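Local coordinates for protein alpha-Amylase (Thermotoga maritima, PDB 2B5D) that belongs to glycoside hydrolase family 57, whose members join a distorted beta/alpha barrel to a C-terminal domain rich in helices, at residues A[149-154]-A[418-423]; A[162-167]-A[520-525]; A[457-462]-A[483-488]. One frame throughout, in Å; residues are numbered along the deposited sequence.

Contact 1 (A[149-154]-A[418-423]); sequences LPLYQM and WIYRHL
Leu151 and Tyr152 sit on a short turn that stands well off helix 418-436, with the CA atoms of Tyr152 and Leu423 9.6 Å apart and those of Leu151 and Tyr420 10.2 Å apart, so long side chains must bridge the gap. Two leucine-tyrosine pairs do so, each residue type used once on either segment. Leu151 extends its chain with CG anti to the backbone N (chi1 -172°), which carries CD2 to the outer end of the Tyr420 ring, 4.0 Å from Tyr420 CE2; the two side chains cross at roughly a right angle. In the second pair the Tyr152 hydroxyl end arrives at the branch of Leu423, its OH 3.6 Å from Leu423 CD2, while Leu423 CG lies at the edge of the Tyr152 ring, near its plane. Leu151 CB lies over one face of that same ring, toward its rim. Tyrosine suits these places because its ring is long enough to span the gap and apolar along most of its length. Within the turn, Gln153 reaches back, its NE2 donating to a lone pair of Pro150 O, 2.9 Å away and in the plane of that carbonyl. Leu299 of the second subunit packs on both Leu151 and Tyr152. With only van der Waals touches joining the segments, the contact depends on the fit of leucine methyls against phenol ends, one pair buried and the other partly exposed.

Contact 2 (A[162-167]-A[520-525]); sequences QITVGV and FRVMAR
Val522 lays its CG1 against the methyl of Thr164, 4.0 Å from Thr164 CG2, the two side chains running past one another and pointing opposite ways. Its other branch meets the neighbouring residue of the helix, Val522 CG2 standing 4.2 Å from Val165 CG2. A branched valine suits this place, since one residue of the 3-10 segment can touch two consecutive helix positions. Thr164 is two-sided: the methyl, anti to the backbone N, faces the valine, while OG1, anti to the carbonyl carbon (chi1 -60°), lies beside the backbone N, where it bonds to Asn160 O one turn back along the helix. Asn199 ND2 also bonds to this hydroxyl. Arg525 comes in from the opposite direction on a chain bent at chi2 and chi3, and Thr164 OG1 lies at the edge of its guanidinium, near the plane. The modelled bond from Arg525 NH2 to Thr164 OG1, at 2.5 Å, is very short, and the exact placing of this arginine is doubtful. On either side of Val522 in the sequence, Arg521 before it forms a salt bridge with Glu446, tying the segment to helix 443-458, and Met523 after it packs on Ala161 of helix 156-174. The arrangement is that of a chain's C-terminal tail folded back over a helix of the family 57 catalytic domain.

Contact 3 (A[457-462]-A[483-488]); sequences FLAQSS and LHIKRF
Leu458 covers the imidazole of His484, its CB 3.7 Å from the ring centroid and only 6° off the ring normal, a CH-pi contact placed squarely over the face. The aliphatic CG continues across the same ring, so the flat group is roofed by the leucine from its first side-chain carbon outward. Histidine suits the place because its ring offers a flat face on which the aliphatic leucine can lie. Beside it, Ala459 meets the base of the histidine: Ala459 CB is 3.9 Å from His484 CB. A small side chain suits a place where the backbones come this near, the CA atoms of Ala459 and His484 being 5.3 Å apart. Ala459 CB also touches Ile485, at 4.3 Å from its CG1. His484 has CG anti to the carbonyl carbon, beside the backbone N (chi1 -63°), a torsion that sends the ring out under Leu458.

In the next shell, Leu458 begins a type I beta turn that closes at Ser461. Asp512 touches both Leu458 and His484, and it forms a salt bridge with Arg487 further along the histidine's helix. Leu423 of helix 418-436 backs Ala459, while Trp418 and Met426 of that helix lie on Ile485. Three helices thus close on one buried, largely apolar seam, with the His484 ring and the Asp512-Arg487 pair at its side, the close packing of an alpha-helical bundle, here in the C-terminal region of a family 57 protein.

Overall arrangement
The three contacts form one neighbourhood on the same side of the chain's centre: the centres of contacts 1 and 3 are about 12 Å apart, those of 2 and 3 about 16 Å, and those of 1 and 2 about 17 Å. Along the chain contacts 1 and 2 cross, contact 3 follows contact 1, and contact 3 lies inside the loop that contact 2 closes. Segments 149-154 and 162-167 belong to the loop and helix following sheet strand 137-142, whereas the other four come from the C-terminal helices, a turn after one of them, and the tail. Gln162 and Gln460, linked by a probable hydrogen bond, connect contacts 2 and 3. Contacts 1 and 2 therefore fasten the helical region to the barrel-type domain, and contact 3 is made within that region.

Contact 1 (A[149-154]-A[418-423])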
loop_
_atom_site.group_PDB
_atom_site.type_symbol
_atom_site.label_atom_id
_atom_site.label_comp_id
_atom_site.label_asym_id
_atom_site.label_seq_id
_atom_site.Cartn_x
_atom_site.Cartn_y
_atom_site.Cartn_z
ATOM N N LEU A 149 -12.600 -13.751 -25.130
ATOM C CA LEU A 149 -13.595 -14.839 -25.257
ATOM C C LEU A 149 -13.003 -16.211 -25.020
ATOM O O LEU A 149 -13.686 -17.035 -24.499
ATOM C CB LEU A 149 -14.353 -14.775 -26.577
ATOM C CG LEU A 149 -15.042 -13.441 -26.815
ATOM C CD1 LEU A 149 -15.618 -13.331 -28.261
ATOM C CD2 LEU A 149 -16.101 -13.095 -25.700
ATOM N N PRO A 150 -11.730 -16.458 -25.411
ATOM C CA PRO A 150 -11.150 -17.777 -25.095
ATOM C C PRO A 150 -11.038 -18.091 -23.604
ATOM O O PRO A 150 -10.922 -19.270 -23.214
ATOM C CB PRO A 150 -9.732 -17.719 -25.729
ATOM C CG PRO A 150 -9.794 -16.653 -26.696
ATOM C CD PRO A 150 -10.797 -15.638 -26.210
ATOM N N LEU A 151 -11.016 -17.070 -22.761
ATOM C CA LEU A 151 -11.061 -17.358 -21.348
ATOM C C LEU A 151 -12.408 -17.997 -20.928
ATOM O O LEU A 151 -12.449 -18.829 -20.036
ATOM C CB LEU A 151 -10.783 -16.080 -20.539
ATOM C CG LEU A 151 -10.622 -16.286 -19.022
ATOM C CD1 LEU A 151 -9.502 -17.309 -18.664
ATOM C CD2 LEU A 151 -10.444 -14.910 -18.327
ATOM N N TYR A 152 -13.483 -17.619 -21.605
ATOM C CA TYR A 152 -14.852 -18.058 -21.304
ATOM C C TYR A 152 -15.446 -19.164 -22.215
ATOM O O TYR A 152 -16.671 -19.368 -22.235
ATOM C CB TYR A 152 -15.754 -16.838 -21.373
ATOM C CG TYR A 152 -15.281 -15.824 -20.370
ATOM C CD1 TYR A 152 -15.462 -16.065 -18.990
ATOM C CD2 TYR A 152 -14.598 -14.643 -20.778
ATOM C CE1 TYR A 152 -15.014 -15.184 -18.055
ATOM C CE2 TYR A 152 -14.129 -13.726 -19.810
ATOM C CZ TYR A 152 -14.345 -14.012 -18.458
ATOM O OH TYR A 152 -13.934 -13.144 -17.469
ATOM N N GLN A 153 -14.589 -19.876 -22.945
ATOM C CA GLN A 153 -15.084 -20.797 -23.978
ATOM C C GLN A 153 -15.934 -21.959 -23.412
ATOM O O GLN A 153 -16.706 -22.586 -24.141
ATOM C CB GLN A 153 -13.959 -21.339 -24.831
ATOM C CG GLN A 153 -12.962 -22.188 -24.135
ATOM C CD GLN A 153 -11.758 -22.449 -25.032
ATOM O OE1 GLN A 153 -11.643 -23.509 -25.639
ATOM N NE2 GLN A 153 -10.885 -21.461 -25.152
ATOM N N MET A 154 -15.762 -22.224 -22.120
ATOM C CA MET A 154 -16.537 -23.244 -21.474
ATOM C C MET A 154 -17.920 -22.760 -21.036
ATOM O O MET A 154 -18.679 -23.524 -20.499
ATOM C CB MET A 154 -15.765 -23.871 -20.315
ATOM C CG MET A 154 -16.438 -25.127 -19.859
ATOM S SD MET A 154 -15.273 -26.172 -19.023
ATOM C CE MET A 154 -16.390 -27.522 -18.570
ATOM N N TRP A 418 -9.682 -15.827 -6.764
ATOM C CA TRP A 418 -10.910 -15.458 -6.074
ATOM C C TRP A 418 -11.843 -14.834 -7.141
ATOM O O TRP A 418 -13.060 -15.051 -7.144
ATOM C CB TRP A 418 -10.592 -14.454 -4.930
ATOM C CG TRP A 418 -11.808 -13.916 -4.186
ATOM C CD1 TRP A 418 -12.338 -14.406 -3.029
ATOM C CD2 TRP A 418 -12.649 -12.799 -4.570
ATOM N NE1 TRP A 418 -13.452 -13.672 -2.666
ATOM C CE2 TRP A 418 -13.663 -12.685 -3.593
ATOM C CE3 TRP A 418 -12.652 -11.901 -5.658
ATOM C CZ2 TRP A 418 -14.669 -11.700 -3.661
ATOM C CZ3 TRP A 418 -13.665 -10.918 -5.725
ATOM C CH2 TRP A 418 -14.647 -10.827 -4.729
ATOM N N ILE A 419 -11.241 -14.054 -8.037
ATOM C CA ILE A 419 -11.957 -13.433 -9.134
ATOM C C ILE A 419 -12.568 -14.488 -10.072
ATOM O O ILE A 419 -13.705 -14.331 -10.509
ATOM C CB ILE A 419 -11.060 -12.443 -9.907
ATOM C CG1 ILE A 419 -10.926 -11.131 -9.114
ATOM C CG2 ILE A 419 -11.597 -12.184 -11.338
ATOM C CD1 ILE A 419 -9.973 -10.095 -9.726
ATOM N N TYR A 420 -11.808 -15.555 -10.348
ATOM C CA TYR A 420 -12.243 -16.604 -11.245
ATOM C C TYR A 420 -13.389 -17.454 -10.723
ATOM O O TYR A 420 -14.373 -17.617 -11.434
ATOM C CB TYR A 420 -11.086 -17.471 -11.706
ATOM C CG TYR A 420 -10.238 -16.774 -12.713
ATOM C CD1 TYR A 420 -8.908 -17.160 -12.933
ATOM C CD2 TYR A 420 -10.741 -15.701 -13.429
ATOM C CE1 TYR A 420 -8.101 -16.496 -13.880
ATOM C CE2 TYR A 420 -9.955 -15.017 -14.354
ATOM C CZ TYR A 420 -8.636 -15.420 -14.580
ATOM O OH TYR A 420 -7.882 -14.737 -15.527
ATOM N N ARG A 421 -13.296 -17.971 -9.494
ATOM C CA ARG A 421 -14.420 -18.743 -8.972
ATOM C C ARG A 421 -15.644 -17.872 -8.800
ATOM O O ARG A 421 -16.763 -18.364 -8.919
ATOM C CB ARG A 421 -14.104 -19.567 -7.709
ATOM C CG ARG A 421 -13.531 -18.774 -6.554
ATOM C CD ARG A 421 -14.071 -19.239 -5.189
ATOM N NE ARG A 421 -13.878 -18.164 -4.210
ATOM C CZ ARG A 421 -13.712 -18.334 -2.900
ATOM N NH1 ARG A 421 -13.538 -17.266 -2.119
ATOM N NH2 ARG A 421 -13.710 -19.555 -2.366
ATOM N N HIS A 422 -15.455 -16.583 -8.567
ATOM C CA HIS A 422 -16.612 -15.698 -8.567
ATOM C C HIS A 422 -17.220 -15.506 -9.945
ATOM O O HIS A 422 -18.450 -15.443 -10.073
ATOM C CB HIS A 422 -16.326 -14.348 -7.894
ATOM C CG HIS A 422 -16.522 -14.389 -6.411
ATOM N ND1 HIS A 422 -15.491 -14.650 -5.533
ATOM C CD2 HIS A 422 -17.644 -14.285 -5.657
ATOM C CE1 HIS A 422 -15.968 -14.695 -4.299
ATOM N NE2 HIS A 422 -17.269 -14.462 -4.346
ATOM N N LEU A 423 -16.375 -15.405 -10.969
ATOM C CA LEU A 423 -16.871 -15.333 -12.329
ATOM C C LEU A 423 -17.633 -16.607 -12.733
ATOM O O LEU A 423 -18.722 -16.543 -13.280
ATOM C CB LEU A 423 -15.731 -15.013 -13.283
ATOM C CG LEU A 423 -15.610 -13.596 -13.905
ATOM C CD1 LEU A 423 -16.520 -12.506 -13.359
ATOM C CD2 LEU A 423 -14.165 -13.153 -13.914
#

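Contact 2 (A[162-167]-A[520-525])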
loop_
_atom_site.group_PDB
_atom_site.type_symbol
_atom_site.label_atom_id
_atom_site.label_comp_id
_atom_site.label_asym_id
_atom_site.label_seq_id
_atom_site.Cartn_x
_atom_site.Cartn_y
_atom_site.Cartn_z
ATOM N N GLN A 162 -22.081 -12.053 -25.018
ATOM C CA GLN A 162 -21.065 -11.039 -25.412
ATOM C C GLN A 162 -21.165 -10.599 -26.854
ATOM O O GLN A 162 -21.221 -9.396 -27.144
ATOM C CB GLN A 162 -19.633 -11.488 -25.108
ATOM C CG GLN A 162 -19.237 -11.319 -23.658
ATOM C CD GLN A 162 -18.815 -9.901 -23.306
ATOM O OE1 GLN A 162 -18.226 -9.178 -24.144
ATOM N NE2 GLN A 162 -19.068 -9.496 -22.019
ATOM N N ILE A 163 -21.226 -11.555 -27.781
ATOM C CA ILE A 163 -21.359 -11.203 -29.237
ATOM C C ILE A 163 -22.652 -10.498 -29.586
ATOM O O ILE A 163 -22.625 -9.412 -30.230
ATOM C CB ILE A 163 -21.228 -12.482 -30.140
ATOM C CG1 ILE A 163 -19.781 -13.006 -30.071
ATOM C CG2 ILE A 163 -21.648 -12.179 -31.576
ATOM C CD1 ILE A 163 -19.685 -14.490 -30.077
ATOM N N THR A 164 -23.802 -11.114 -29.197
ATOM C CA THR A 164 -25.099 -10.549 -29.553
ATOM C C THR A 164 -25.337 -9.188 -29.022
ATOM O O THR A 164 -25.939 -8.327 -29.708
ATOM C CB THR A 164 -26.300 -11.456 -29.038
ATOM O OG1 THR A 164 -26.189 -12.752 -29.627
ATOM C CG2 THR A 164 -27.597 -10.862 -29.394
ATOM N N VAL A 165 -24.939 -8.977 -27.759
ATOM C CA VAL A 165 -25.097 -7.662 -27.166
ATOM C C VAL A 165 -24.305 -6.581 -27.911
ATOM O O VAL A 165 -24.849 -5.507 -28.203
ATOM C CB VAL A 165 -24.908 -7.682 -25.623
ATOM C CG1 VAL A 165 -24.945 -6.253 -25.033
ATOM C CG2 VAL A 165 -26.038 -8.534 -24.969
ATOM N N GLY A 166 -23.057 -6.889 -28.282
ATOM C CA GLY A 166 -22.288 -5.998 -29.145
ATOM C C GLY A 166 -22.973 -5.687 -30.459
ATOM O O GLY A 166 -23.053 -4.512 -30.879
ATOM N N VAL A 167 -23.455 -6.757 -31.123
ATOM C CA VAL A 167 -24.113 -6.630 -32.435
ATOM C C VAL A 167 -25.323 -5.714 -32.343
ATOM O O VAL A 167 -25.437 -4.743 -33.107
ATOM C CB VAL A 167 -24.466 -8.051 -33.038
ATOM C CG1 VAL A 167 -25.370 -7.929 -34.230
ATOM C CG2 VAL A 167 -23.125 -8.847 -33.403
ATOM N N PHE A 520 -31.971 -9.580 -20.272
ATOM C CA PHE A 520 -31.260 -10.658 -19.592
ATOM C C PHE A 520 -31.505 -11.970 -20.248
ATOM O O PHE A 520 -30.796 -12.935 -19.966
ATOM C CB PHE A 520 -31.693 -10.742 -18.110
ATOM C CG PHE A 520 -33.108 -11.288 -17.901
ATOM C CD1 PHE A 520 -33.316 -12.646 -17.665
ATOM C CD2 PHE A 520 -34.225 -10.430 -17.965
ATOM C CE1 PHE A 520 -34.618 -13.152 -17.507
ATOM C CE2 PHE A 520 -35.518 -10.924 -17.797
ATOM C CZ PHE A 520 -35.704 -12.289 -17.575
ATOM N N ARG A 521 -32.575 -12.027 -21.067
ATOM C CA ARG A 521 -32.977 -13.291 -21.720
ATOM C C ARG A 521 -31.988 -13.845 -22.757
ATOM O O ARG A 521 -31.913 -15.109 -22.931
ATOM C CB ARG A 521 -34.453 -13.273 -22.159
ATOM C CG ARG A 521 -35.415 -13.617 -20.962
ATOM C CD ARG A 521 -36.914 -13.395 -21.248
ATOM N NE ARG A 521 -37.232 -11.979 -21.369
ATOM C CZ ARG A 521 -37.856 -11.246 -20.446
ATOM N NH1 ARG A 521 -38.328 -11.788 -19.337
ATOM N NH2 ARG A 521 -38.069 -9.960 -20.659
ATOM N N VAL A 522 -31.127 -12.956 -23.317
ATOM C CA VAL A 522 -29.920 -13.443 -24.047
ATOM C C VAL A 522 -29.230 -14.601 -23.357
ATOM O O VAL A 522 -28.643 -15.473 -24.019
ATOM C CB VAL A 522 -28.765 -12.388 -24.320
ATOM C CG1 VAL A 522 -28.923 -11.678 -25.663
ATOM C CG2 VAL A 522 -28.467 -11.443 -23.126
ATOM N N MET A 523 -29.283 -14.656 -22.034
ATOM C CA MET A 523 -28.516 -15.714 -21.299
ATOM C C MET A 523 -29.242 -17.029 -21.212
ATOM O O MET A 523 -28.704 -18.037 -20.727
ATOM C CB MET A 523 -28.127 -15.246 -19.899
ATOM C CG MET A 523 -27.133 -14.049 -19.907
ATOM S SD MET A 523 -25.530 -14.532 -20.595
ATOM C CE MET A 523 -24.893 -15.806 -19.459
ATOM N N ALA A 524 -30.488 -17.031 -21.656
ATOM C CA ALA A 524 -31.252 -18.279 -21.575
ATOM C C ALA A 524 -31.265 -19.077 -22.906
ATOM O O ALA A 524 -31.899 -20.147 -22.971
ATOM C CB ALA A 524 -32.692 -17.993 -21.082
ATOM N N ARG A 525 -30.601 -18.557 -23.955
ATOM C CA ARG A 525 -30.611 -19.196 -25.286
ATOM C C ARG A 525 -29.832 -20.478 -25.325
ATOM O O ARG A 525 -29.000 -20.713 -24.460
ATOM C CB ARG A 525 -30.097 -18.295 -26.365
ATOM C CG ARG A 525 -30.786 -17.000 -26.479
ATOM C CD ARG A 525 -29.607 -16.121 -26.496
ATOM N NE ARG A 525 -29.306 -15.482 -27.742
ATOM C CZ ARG A 525 -28.132 -14.904 -28.044
ATOM N NH1 ARG A 525 -27.075 -14.912 -27.212
ATOM N NH2 ARG A 525 -28.050 -14.304 -29.212
#

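Contact 3 (A[457-462]-A[483-488])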
loop_
_atom_site.group_PDB
_atom_site.type_symbol
_atom_site.label_atom_id
_atom_site.label_comp_id
_atom_site.label_asym_id
_atom_site.label_seq_id
_atom_site.Cartn_x
_atom_site.Cartn_y
_atom_site.Cartn_z
ATOM N N PHE A 457 -20.904 -8.412 -17.221
ATOM C CA PHE A 457 -20.204 -8.100 -18.430
ATOM C C PHE A 457 -19.069 -7.122 -18.050
ATOM O O PHE A 457 -17.957 -7.198 -18.542
ATOM C CB PHE A 457 -21.155 -7.410 -19.432
ATOM C CG PHE A 457 -21.895 -8.360 -20.387
ATOM C CD1 PHE A 457 -22.763 -7.840 -21.343
ATOM C CD2 PHE A 457 -21.756 -9.748 -20.311
ATOM C CE1 PHE A 457 -23.472 -8.676 -22.231
ATOM C CE2 PHE A 457 -22.450 -10.587 -21.213
ATOM C CZ PHE A 457 -23.288 -10.064 -22.156
ATOM N N LEU A 458 -19.423 -6.137 -17.244
ATOM C CA LEU A 458 -18.490 -5.122 -16.760
ATOM C C LEU A 458 -17.327 -5.789 -16.021
ATOM O O LEU A 458 -16.187 -5.479 -16.296
ATOM C CB LEU A 458 -19.255 -4.129 -15.912
ATOM C CG LEU A 458 -19.547 -2.697 -16.396
ATOM C CD1 LEU A 458 -19.254 -2.306 -17.806
ATOM C CD2 LEU A 458 -20.900 -2.093 -15.854
ATOM N N ALA A 459 -17.603 -6.752 -15.156
ATOM C CA ALA A 459 -16.531 -7.575 -14.572
ATOM C C ALA A 459 -15.664 -8.415 -15.532
ATOM O O ALA A 459 -14.620 -8.960 -15.079
ATOM C CB ALA A 459 -17.115 -8.521 -13.496
ATOM N N GLN A 460 -16.141 -8.620 -16.783
ATOM C CA GLN A 460 -15.438 -9.414 -17.799
ATOM C C GLN A 460 -14.449 -8.609 -18.639
ATOM O O GLN A 460 -13.581 -9.211 -19.270
ATOM C CB GLN A 460 -16.435 -10.119 -18.763
ATOM C CG GLN A 460 -17.173 -11.307 -18.150
ATOM C CD GLN A 460 -18.211 -11.931 -19.098
ATOM O OE1 GLN A 460 -19.026 -11.240 -19.732
ATOM N NE2 GLN A 460 -18.134 -13.233 -19.241
ATOM N N SER A 461 -14.617 -7.283 -18.709
ATOM C CA SER A 461 -13.675 -6.424 -19.418
ATOM C C SER A 461 -12.231 -6.926 -19.304
ATOM O O SER A 461 -11.731 -7.143 -18.188
ATOM C CB SER A 461 -13.750 -5.000 -18.895
ATOM O OG SER A 461 -15.077 -4.511 -18.952
ATOM N N SER A 462 -11.588 -7.125 -20.466
ATOM C CA SER A 462 -10.215 -7.664 -20.534
ATOM C C SER A 462 -9.225 -6.624 -19.987
ATOM O O SER A 462 -8.224 -6.962 -19.327
ATOM C CB SER A 462 -9.826 -8.037 -21.966
ATOM O OG SER A 462 -9.847 -6.851 -22.738
ATOM N N LEU A 483 -15.448 -4.601 -7.661
ATOM C CA LEU A 483 -16.597 -3.718 -7.534
ATOM C C LEU A 483 -17.849 -4.282 -8.290
ATOM O O LEU A 483 -18.924 -4.412 -7.723
ATOM C CB LEU A 483 -16.215 -2.329 -8.021
ATOM C CG LEU A 483 -17.284 -1.239 -8.063
ATOM C CD1 LEU A 483 -17.819 -1.007 -6.658
ATOM C CD2 LEU A 483 -16.639 -0.005 -8.582
ATOM N N HIS A 484 -17.687 -4.651 -9.560
ATOM C CA HIS A 484 -18.766 -5.282 -10.312
ATOM C C HIS A 484 -19.149 -6.668 -9.812
ATOM O O HIS A 484 -20.322 -7.006 -9.830
ATOM C CB HIS A 484 -18.431 -5.245 -11.809
ATOM C CG HIS A 484 -18.330 -3.853 -12.327
ATOM N ND1 HIS A 484 -17.150 -3.311 -12.795
ATOM C CD2 HIS A 484 -19.233 -2.854 -12.352
ATOM C CE1 HIS A 484 -17.350 -2.050 -13.152
ATOM N NE2 HIS A 484 -18.613 -1.751 -12.900
ATOM N N ILE A 485 -18.194 -7.453 -9.328
ATOM C CA ILE A 485 -18.578 -8.703 -8.749
ATOM C C ILE A 485 -19.542 -8.464 -7.576
ATOM O O ILE A 485 -20.618 -9.071 -7.509
ATOM C CB ILE A 485 -17.353 -9.524 -8.299
ATOM C CG1 ILE A 485 -16.641 -10.115 -9.517
ATOM C CG2 ILE A 485 -17.777 -10.675 -7.373
ATOM C CD1 ILE A 485 -15.223 -10.630 -9.214
ATOM N N LYS A 486 -19.154 -7.557 -6.669
ATOM C CA LYS A 486 -19.899 -7.231 -5.464
ATOM C C LYS A 486 -21.287 -6.689 -5.784
ATOM O O LYS A 486 -22.255 -7.098 -5.154
ATOM C CB LYS A 486 -19.122 -6.218 -4.600
ATOM C CG LYS A 486 -19.859 -5.826 -3.290
ATOM C CD LYS A 486 -19.299 -6.584 -2.041
ATOM C CE LYS A 486 -19.739 -5.968 -0.646
ATOM N NZ LYS A 486 -21.181 -6.285 -0.267
ATOM N N ARG A 487 -21.375 -5.764 -6.744
ATOM C CA ARG A 487 -22.659 -5.262 -7.163
ATOM C C ARG A 487 -23.572 -6.401 -7.664
ATOM O O ARG A 487 -24.776 -6.451 -7.337
ATOM C CB ARG A 487 -22.465 -4.171 -8.226
ATOM C CG ARG A 487 -21.810 -2.921 -7.675
ATOM C CD ARG A 487 -21.814 -1.757 -8.653
ATOM N NE ARG A 487 -21.276 -0.543 -8.000
ATOM C CZ ARG A 487 -20.635 0.466 -8.606
ATOM N NH1 ARG A 487 -20.384 0.437 -9.926
ATOM N NH2 ARG A 487 -20.218 1.526 -7.890
ATOM N N PHE A 488 -22.998 -7.343 -8.425
ATOM C CA PHE A 488 -23.767 -8.474 -8.933
ATOM C C PHE A 488 -24.285 -9.337 -7.781
ATOM O O PHE A 488 -25.450 -9.773 -7.798
ATOM C CB PHE A 488 -22.930 -9.315 -9.924
ATOM C CG PHE A 488 -23.610 -10.589 -10.399
ATOM C CD1 PHE A 488 -24.157 -10.669 -11.692
ATOM C CD2 PHE A 488 -23.672 -11.702 -9.579
ATOM C CE1 PHE A 488 -24.773 -11.830 -12.146
ATOM C CE2 PHE A 488 -24.285 -12.874 -10.015
ATOM C CZ PHE A 488 -24.843 -12.940 -11.312
#